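Local coordinates for CpuTA1 (Curtobacterium pusillum, PDB 5K3W), which is a class IV aminotransferase-type protein that binds pyridoxal-5'-phosphate and assembles from two chains, at residues I149-L154 with T279-R284; S211-L216 with D258-A263. One frame throughout, in Å; residues are numbered along the deposited sequence.

In the fold
Both contacts lie in the same part of the class IV fold, on one side of the chain's centre, with centres about 11 Å apart. Along the chain, 149-154 comes first, then 211-216, 258-263 and 279-284, so interaction 2 falls wholly between the two halves of interaction 1. The contacts use different sheets. Interaction 1 joins strands 149-155 and 280-281 of a mixed sheet; interaction 2 sets helix 257-261 beside strand 212-217 of another. Arg261 ties them together through a salt bridge to Asp282 and a probable hydrogen bond to Thr153. Leu281 also packs on Leu260. Only interaction 2 includes residues of the pyridoxal-5'-phosphate pocket, Ser211 and Asn212.

Interaction 1: residues I149-L154 with T279-R284; sequences IRVVTL and TALDDR
The guanidinium of Arg150 has the methyl of Ala280 over one face and the carboxylate of Asp283 at its edge. Ala280 CB lies 3.4 Å from Arg150 NH1, offset toward the rim of the group. Asp283 OD1 is close to the guanidinium plane, 2.7 Å from Arg150 NH2, and the two flat groups are turned 31° apart. They form a salt bridge, although its hydrogen bond is bent and weak. The Arg150 chain bends at chi3 (59°), which brings its end back over Ala280.

The second flat group is the carboxylate of Asp282, which meets Thr153. Thr153 N donates to Asp282 OD1 at 2.8 Å, arriving on the syn side and 27° out of the carboxylate plane. The Thr153 hydroxyl is modelled implausibly close to Asp282 OD2, so that detail is doubtful. Asp282 OD2 also takes a salt bridge from Arg261. The charge of Arg261 probably helps to stabilise the carboxylate here.

Between these two groups the backbones run as parallel strands of a mixed sheet, with strand 195-199 on the far side of 149-155. Val151 N donates to Ala280 O at 2.7 Å. Val151 O accepts from Asp282 N at 2.8 Å, in the carbonyl plane, and from a water that also takes the N-H of Asp283. Thr279, where the chain turns a corner, gives its N-H to Ile149 O. Past Leu281 a type I' turn from Leu281 to Arg284 reverses the chain.

On the face of Val151 and Leu281, the two side chains touch through Val151 CG1 and Leu281 CD1, 3.7 Å apart. Ile197 of the neighbouring strand touches both residues.

Interaction 2: residues S211-L216 with D258-A263; sequences SNVIVL and DELRDA. With PLP (pyridoxal-5'-phosphate), chain C.
Leu260 and Ala263 touch strand 212-217 from the end of the short helix 257-261. This is a helix packed on a mixed sheet, close to where the chain leaves the helix to form the next strand, 265-270. That strand pairs antiparallel with 212-217, so the helix and its exit lie beside the strand that the chain is about to join.

Early in the segment, Glu259 is held on another partner, through a salt bridge with Arg253.

Leu260 is the first residue to make close contact. Its CG is anti to the backbone N (chi1 -167°), and the chain ends with CD1 at the strand. CD1 meets two valines on the same side of the strand: Val215 CG2 at 3.8 Å and Val213 CG1 at 4.1 Å. The leucine crosses both at about a right angle. Ile197 of strand 195-199 also touches Leu260 and Val213, which carries the apolar layer on to the other sheet.

Past Arg261 the helix ends. Asp262 is the first residue to leave helical geometry, and its N makes weak hydrogen bonds to the carbonyls of Asp258 and Glu259.

Ala263 follows, with its CB directed toward the strand. Ala263 CB lies 3.5 Å from Val215 CG1; Val215 thus offers CG2 to Leu260 and CG1 to Ala263. The same CB is 3.7 Å from Leu216 O. No hydrogen bond joins the two segments, so the contact rests on apolar side chains.

At its other end the strand reaches the pyridoxal-5'-phosphate. Asn212 ND2 donates to the carbonyl of Leu231, while Asn212 OD1 lies 3.2 Å from PLP C6.

Interaction 1: residues I149-L154 with T279-R284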
ATOM      1  N   ILE A 149       6.692   0.213  26.176  1.00 27.45           N
ATOM      2  CA  ILE A 149       5.487   0.074  25.367  1.00 19.31           C
ATOM      3  C   ILE A 149       4.873  -1.294  25.636  1.00 27.04           C
ATOM      4  O   ILE A 149       5.580  -2.262  25.931  1.00 32.28           O
ATOM      5  CB  ILE A 149       5.762   0.210  23.848  1.00 24.32           C
ATOM      6  CG1 ILE A 149       6.919  -0.698  23.428  1.00 19.29           C
ATOM      7  CG2 ILE A 149       6.014   1.648  23.437  1.00 20.15           C
ATOM      8  CD1 ILE A 149       7.138  -0.743  21.923  1.00 18.24           C
ATOM      9  N   ARG A 150       3.547  -1.371  25.526  1.00 22.08           N
ATOM     10  CA  ARG A 150       2.832  -2.639  25.501  1.00 20.19           C
ATOM     11  C   ARG A 150       2.615  -3.093  24.058  1.00 24.37           C
ATOM     12  O   ARG A 150       2.232  -2.299  23.192  1.00 20.76           O
ATOM     13  CB  ARG A 150       1.481  -2.508  26.207  1.00 24.11           C
ATOM     14  CG  ARG A 150       1.564  -2.004  27.639  1.00 25.28           C
ATOM     15  CD  ARG A 150       0.174  -1.863  28.283  1.00 20.29           C
ATOM     16  NE  ARG A 150      -0.593  -3.109  28.319  1.00 25.57           N
ATOM     17  CZ  ARG A 150      -0.467  -4.053  29.251  1.00 26.16           C
ATOM     18  NH1 ARG A 150       0.406  -3.921  30.236  1.00 23.05           N
ATOM     19  NH2 ARG A 150      -1.207  -5.147  29.190  1.00 34.86           N
ATOM     20  N   VAL A 151       2.839  -4.378  23.805  1.00 18.74           N
ATOM     21  CA  VAL A 151       2.785  -4.900  22.449  1.00 19.54           C
ATOM     22  C   VAL A 151       1.890  -6.138  22.397  1.00 21.66           C
ATOM     23  O   VAL A 151       1.716  -6.852  23.386  1.00 18.04           O
ATOM     24  CB  VAL A 151       4.214  -5.207  21.925  1.00 17.89           C
ATOM     25  CG1 VAL A 151       4.181  -5.671  20.469  1.00 14.69           C
ATOM     26  CG2 VAL A 151       5.102  -3.973  22.070  1.00 13.02           C
ATOM     27  N   VAL A 152       1.327  -6.398  21.222  1.00 20.19           N
ATOM     28  CA  VAL A 152       0.523  -7.590  20.992  1.00 21.47           C
ATOM     29  C   VAL A 152       1.034  -8.272  19.736  1.00 18.92           C
ATOM     30  O   VAL A 152       1.594  -7.627  18.848  1.00 20.55           O
ATOM     31  CB  VAL A 152      -0.982  -7.259  20.869  1.00 18.94           C
ATOM     32  CG1 VAL A 152      -1.489  -6.651  22.152  1.00 16.81           C
ATOM     33  CG2 VAL A 152      -1.228  -6.292  19.721  1.00 20.22           C
ATOM     34  N   THR A 153       0.857  -9.585  19.666  1.00 20.52           N
ATOM     35  CA  THR A 153       1.191 -10.313  18.449  1.00 22.58           C
ATOM     36  C   THR A 153      -0.031 -10.409  17.541  1.00 22.65           C
ATOM     37  O   THR A 153      -1.161 -10.605  18.006  1.00 20.36           O
ATOM     38  CB  THR A 153       1.741 -11.710  18.762  1.00 19.81           C
ATOM     39  OG1 THR A 153       0.891 -12.378  19.692  1.00 20.89           O
ATOM     40  CG2 THR A 153       3.119 -11.609  19.355  1.00 16.15           C
ATOM     41  N   LEU A 154       0.203 -10.228  16.240  1.00 23.37           N
ATOM     42  CA  LEU A 154      -0.841 -10.242  15.220  1.00 23.15           C
ATOM     43  C   LEU A 154      -0.392 -11.081  14.032  1.00 24.25           C
ATOM     44  O   LEU A 154       0.766 -11.015  13.600  1.00 15.98           O
ATOM     45  CB  LEU A 154      -1.194  -8.842  14.722  1.00 14.55           C
ATOM     46  CG  LEU A 154      -1.858  -7.860  15.687  1.00 25.55           C
ATOM     47  CD1 LEU A 154      -2.317  -6.612  14.928  1.00 20.42           C
ATOM     48  CD2 LEU A 154      -3.018  -8.503  16.458  1.00 20.16           C
ATOM     49  N   THR A 279       7.172  -3.718  27.768  1.00 21.38           N
ATOM     50  CA  THR A 279       6.740  -4.035  29.123  1.00 20.97           C
ATOM     51  C   THR A 279       5.744  -5.183  29.162  1.00 28.09           C
ATOM     52  O   THR A 279       5.667  -5.899  30.166  1.00 29.87           O
ATOM     53  CB  THR A 279       6.091  -2.811  29.783  1.00 26.93           C
ATOM     54  OG1 THR A 279       4.959  -2.396  29.004  1.00 27.24           O
ATOM     55  CG2 THR A 279       7.064  -1.670  29.874  1.00 24.97           C
ATOM     56  N   ALA A 280       4.961  -5.361  28.104  1.00 24.66           N
ATOM     57  CA  ALA A 280       3.992  -6.443  28.050  1.00 22.44           C
ATOM     58  C   ALA A 280       3.828  -6.888  26.602  1.00 24.12           C
ATOM     59  O   ALA A 280       3.826  -6.069  25.677  1.00 26.23           O
ATOM     60  CB  ALA A 280       2.642  -6.019  28.656  1.00 18.91           C
ATOM     61  N   LEU A 281       3.712  -8.191  26.411  1.00 27.58           N
ATOM     62  CA  LEU A 281       3.443  -8.759  25.099  1.00 29.22           C
ATOM     63  C   LEU A 281       2.212  -9.639  25.258  1.00 32.71           C
ATOM     64  O   LEU A 281       2.256 -10.650  25.964  1.00 32.76           O
ATOM     65  CB  LEU A 281       4.636  -9.554  24.575  1.00 22.73           C
ATOM     66  CG  LEU A 281       4.435 -10.132  23.172  1.00 30.72           C
ATOM     67  CD1 LEU A 281       4.257  -8.991  22.181  1.00 26.53           C
ATOM     68  CD2 LEU A 281       5.583 -11.080  22.748  1.00 18.00           C
ATOM     69  N   ASP A 282       1.112  -9.235  24.632  1.00 29.41           N
ATOM     70  CA  ASP A 282      -0.154  -9.938  24.786  1.00 31.00           C
ATOM     71  C   ASP A 282      -0.505 -10.100  26.262  1.00 34.05           C
ATOM     72  O   ASP A 282      -0.949 -11.157  26.710  1.00 39.05           O
ATOM     73  CB  ASP A 282      -0.110 -11.288  24.080  1.00 21.13           C
ATOM     74  CG  ASP A 282      -0.005 -11.154  22.577  1.00 35.75           C
ATOM     75  OD1 ASP A 282      -0.565 -10.180  22.012  1.00 28.77           O
ATOM     76  OD2 ASP A 282       0.636 -12.032  21.960  1.00 33.58           O
ATOM     77  N   ASP A 283      -0.281  -9.045  27.034  1.00 31.37           N
ATOM     78  CA  ASP A 283      -0.644  -8.980  28.448  1.00 44.65           C
ATOM     79  C   ASP A 283       0.194  -9.883  29.356  1.00 44.37           C
ATOM     80  O   ASP A 283      -0.025  -9.871  30.575  1.00 45.25           O
ATOM     81  CB  ASP A 283      -2.127  -9.297  28.664  1.00 49.42           C
ATOM     82  CG  ASP A 283      -3.035  -8.269  28.010  1.00 61.17           C
ATOM     83  OD1 ASP A 283      -2.797  -7.052  28.205  1.00 45.81           O
ATOM     84  OD2 ASP A 283      -3.974  -8.679  27.288  1.00 62.40           O
ATOM     85  N   ARG A 284       1.138 -10.661  28.820  1.00 32.26           N
ATOM     86  CA  ARG A 284       2.194 -11.208  29.656  1.00 25.21           C
ATOM     87  C   ARG A 284       3.205 -10.102  29.930  1.00 25.92           C
ATOM     88  O   ARG A 284       3.606  -9.386  29.009  1.00 22.95           O
ATOM     89  CB  ARG A 284       2.869 -12.408  28.989  1.00 25.05           C
ATOM     90  CG  ARG A 284       4.223 -12.753  29.615  1.00 30.24           C
ATOM     91  CD  ARG A 284       4.803 -14.085  29.110  1.00 34.81           C
ATOM     92  NE  ARG A 284       4.157 -15.240  29.734  1.00 31.36           N
ATOM     93  CZ  ARG A 284       3.278 -16.022  29.116  1.00 54.28           C
ATOM     94  NH1 ARG A 284       2.733 -17.049  29.766  1.00 39.58           N
ATOM     95  NH2 ARG A 284       2.952 -15.781  27.843  1.00 48.19           N
TER
HETATM   96  O   HOH W   1       0.311  -6.290  25.619  1.00 26.63           O

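Interaction 2: residues S211-L216 with D258-A263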
ATOM      1  N   SER A 211       9.097  -1.470  12.552  1.00 22.63           N
ATOM      2  CA  SER A 211      10.244  -1.669  13.426  1.00 21.39           C
ATOM      3  C   SER A 211      10.704  -3.112  13.333  1.00 22.28           C
ATOM      4  O   SER A 211      10.014  -3.972  12.787  1.00 22.82           O
ATOM      5  CB  SER A 211       9.890  -1.341  14.873  1.00 19.90           C
ATOM      6  OG  SER A 211       8.915  -2.270  15.312  1.00 24.55           O
ATOM      7  N   ASN A 212      11.872  -3.370  13.897  1.00 21.39           N
ATOM      8  CA  ASN A 212      12.375  -4.721  14.056  1.00 19.61           C
ATOM      9  C   ASN A 212      12.395  -5.101  15.527  1.00 18.09           C
ATOM     10  O   ASN A 212      12.395  -4.243  16.412  1.00 19.37           O
ATOM     11  CB  ASN A 212      13.770  -4.867  13.451  1.00 16.92           C
ATOM     12  CG  ASN A 212      13.756  -4.690  11.957  1.00 23.33           C
ATOM     13  OD1 ASN A 212      14.043  -3.612  11.448  1.00 22.86           O
ATOM     14  ND2 ASN A 212      13.393  -5.751  11.239  1.00 23.23           N
ATOM     15  N   VAL A 213      12.417  -6.414  15.762  1.00 16.64           N
ATOM     16  CA  VAL A 213      12.268  -7.012  17.080  1.00 19.89           C
ATOM     17  C   VAL A 213      13.629  -7.489  17.563  1.00 19.28           C
ATOM     18  O   VAL A 213      14.322  -8.219  16.845  1.00 22.00           O
ATOM     19  CB  VAL A 213      11.276  -8.186  17.033  1.00 16.87           C
ATOM     20  CG1 VAL A 213      10.995  -8.700  18.429  1.00 18.12           C
ATOM     21  CG2 VAL A 213      10.018  -7.754  16.355  1.00 27.97           C
ATOM     22  N   ILE A 214      13.992  -7.114  18.788  1.00 20.55           N
ATOM     23  CA  ILE A 214      15.223  -7.562  19.437  1.00 23.36           C
ATOM     24  C   ILE A 214      14.855  -8.440  20.627  1.00 24.32           C
ATOM     25  O   ILE A 214      14.036  -8.051  21.471  1.00 24.00           O
ATOM     26  CB  ILE A 214      16.099  -6.382  19.890  1.00 30.16           C
ATOM     27  CG1 ILE A 214      16.388  -5.440  18.717  1.00 19.64           C
ATOM     28  CG2 ILE A 214      17.412  -6.908  20.454  1.00 25.16           C
ATOM     29  CD1 ILE A 214      17.146  -6.102  17.617  1.00 17.71           C
ATOM     30  N   VAL A 215      15.466  -9.616  20.700  1.00 22.48           N
ATOM     31  CA  VAL A 215      15.150 -10.610  21.720  1.00 26.08           C
ATOM     32  C   VAL A 215      16.397 -10.887  22.547  1.00 31.46           C
ATOM     33  O   VAL A 215      17.449 -11.244  21.998  1.00 23.94           O
ATOM     34  CB  VAL A 215      14.619 -11.915  21.100  1.00 27.59           C
ATOM     35  CG1 VAL A 215      14.460 -12.965  22.174  1.00 30.24           C
ATOM     36  CG2 VAL A 215      13.298 -11.674  20.392  1.00 26.30           C
ATOM     37  N   LEU A 216      16.280 -10.728  23.863  1.00 27.34           N
ATOM     38  CA  LEU A 216      17.311 -11.172  24.791  1.00 20.59           C
ATOM     39  C   LEU A 216      16.854 -12.457  25.474  1.00 31.29           C
ATOM     40  O   LEU A 216      15.785 -12.484  26.101  1.00 31.75           O
ATOM     41  CB  LEU A 216      17.617 -10.100  25.827  1.00 19.72           C
ATOM     42  CG  LEU A 216      18.459 -10.636  26.990  1.00 25.43           C
ATOM     43  CD1 LEU A 216      19.788 -11.186  26.486  1.00 29.32           C
ATOM     44  CD2 LEU A 216      18.670  -9.556  28.057  1.00 18.14           C
ATOM     45  N   ASP A 258       6.675 -19.009  19.915  1.00 40.40           N
ATOM     46  CA  ASP A 258       6.841 -19.599  21.239  1.00 42.10           C
ATOM     47  C   ASP A 258       8.116 -19.102  21.912  1.00 40.36           C
ATOM     48  O   ASP A 258       8.087 -18.665  23.069  1.00 38.41           O
ATOM     49  CB  ASP A 258       6.844 -21.119  21.137  1.00 38.57           C
ATOM     50  CG  ASP A 258       6.119 -21.771  22.295  1.00 63.56           C
ATOM     51  OD1 ASP A 258       5.320 -21.067  22.953  1.00 64.64           O
ATOM     52  OD2 ASP A 258       6.340 -22.980  22.547  1.00 76.56           O
ATOM     53  N   GLU A 259       9.248 -19.169  21.203  1.00 31.23           N
ATOM     54  CA  GLU A 259      10.492 -18.647  21.756  1.00 34.84           C
ATOM     55  C   GLU A 259      10.344 -17.185  22.164  1.00 32.71           C
ATOM     56  O   GLU A 259      10.887 -16.755  23.188  1.00 33.36           O
ATOM     57  CB  GLU A 259      11.628 -18.813  20.744  1.00 33.79           C
ATOM     58  CG  GLU A 259      12.956 -18.265  21.245  1.00 38.26           C
ATOM     59  CD  GLU A 259      14.112 -18.498  20.280  1.00 52.13           C
ATOM     60  OE1 GLU A 259      15.088 -17.716  20.326  1.00 50.95           O
ATOM     61  OE2 GLU A 259      14.047 -19.457  19.479  1.00 46.68           O
ATOM     62  N   LEU A 260       9.592 -16.411  21.386  1.00 34.67           N
ATOM     63  CA  LEU A 260       9.390 -14.996  21.694  1.00 34.14           C
ATOM     64  C   LEU A 260       8.767 -14.791  23.079  1.00 37.13           C
ATOM     65  O   LEU A 260       9.134 -13.857  23.802  1.00 36.96           O
ATOM     66  CB  LEU A 260       8.516 -14.389  20.603  1.00 26.62           C
ATOM     67  CG  LEU A 260       8.326 -12.900  20.408  1.00 29.55           C
ATOM     68  CD1 LEU A 260       9.588 -12.305  19.834  1.00 21.03           C
ATOM     69  CD2 LEU A 260       7.131 -12.704  19.466  1.00 22.07           C
ATOM     70  N   ARG A 261       7.808 -15.648  23.458  1.00 35.93           N
ATOM     71  CA  ARG A 261       7.179 -15.553  24.774  1.00 34.64           C
ATOM     72  C   ARG A 261       8.166 -15.816  25.898  1.00 33.21           C
ATOM     73  O   ARG A 261       8.040 -15.229  26.977  1.00 34.48           O
ATOM     74  CB  ARG A 261       6.033 -16.555  24.897  1.00 41.78           C
ATOM     75  CG  ARG A 261       5.166 -16.660  23.685  1.00 44.36           C
ATOM     76  CD  ARG A 261       3.989 -15.721  23.783  1.00 58.75           C
ATOM     77  NE  ARG A 261       3.180 -15.743  22.569  1.00 61.13           N
ATOM     78  CZ  ARG A 261       2.231 -14.856  22.295  1.00 54.81           C
ATOM     79  NH1 ARG A 261       1.978 -13.873  23.151  1.00 38.12           N
ATOM     80  NH2 ARG A 261       1.542 -14.945  21.162  1.00 56.62           N
ATOM     81  N   ASP A 262       9.114 -16.727  25.686  1.00 32.00           N
ATOM     82  CA  ASP A 262      10.058 -17.134  26.717  1.00 29.94           C
ATOM     83  C   ASP A 262      11.263 -16.215  26.819  1.00 30.08           C
ATOM     84  O   ASP A 262      12.197 -16.530  27.559  1.00 34.85           O
ATOM     85  CB  ASP A 262      10.540 -18.564  26.465  1.00 37.23           C
ATOM     86  CG  ASP A 262       9.395 -19.562  26.386  1.00 45.02           C
ATOM     87  OD1 ASP A 262       8.383 -19.387  27.107  1.00 40.73           O
ATOM     88  OD2 ASP A 262       9.512 -20.528  25.602  1.00 51.11           O
ATOM     89  N   ALA A 263      11.266 -15.099  26.101  1.00 21.45           N
ATOM     90  CA  ALA A 263      12.416 -14.210  26.111  1.00 30.60           C
ATOM     91  C   ALA A 263      12.536 -13.488  27.450  1.00 33.03           C
ATOM     92  O   ALA A 263      11.549 -13.280  28.161  1.00 34.09           O
ATOM     93  CB  ALA A 263      12.309 -13.193  24.979  1.00 25.14           C
TER
HETATM   94  N1  PLP C 401      10.155  -2.893   9.674  1.00 28.40           N
HETATM   95  C2  PLP C 401       9.426  -2.056   8.880  1.00 30.06           C
HETATM   96  C2A PLP C 401       8.196  -2.562   8.151  1.00 16.89           C
HETATM   97  C3  PLP C 401       9.829  -0.743   8.732  1.00 23.95           C
HETATM   98  O3  PLP C 401       9.061   0.084   7.898  1.00 18.43           O
HETATM   99  C4  PLP C 401      10.955  -0.291   9.376  1.00 26.31           C
HETATM  100  C4A PLP C 401      11.433   1.133   9.282  1.00 23.24           C
HETATM  101  C5  PLP C 401      11.680  -1.123  10.174  1.00 26.73           C
HETATM  102  C6  PLP C 401      11.272  -2.439  10.312  1.00 28.17           C
HETATM  103  C5A PLP C 401      12.913  -0.598  10.902  1.00 21.88           C
HETATM  104  O4P PLP C 401      13.886  -0.069  10.020  1.00 22.44           O
HETATM  105  P   PLP C 401      14.858   1.103  10.492  1.00 25.49           P
HETATM  106  O1P PLP C 401      15.526   0.748  11.801  1.00 20.55           O
HETATM  107  O2P PLP C 401      14.111   2.406  10.640  1.00 19.41           O
HETATM  108  O3P PLP C 401      15.948   1.288   9.468  1.00 20.08           O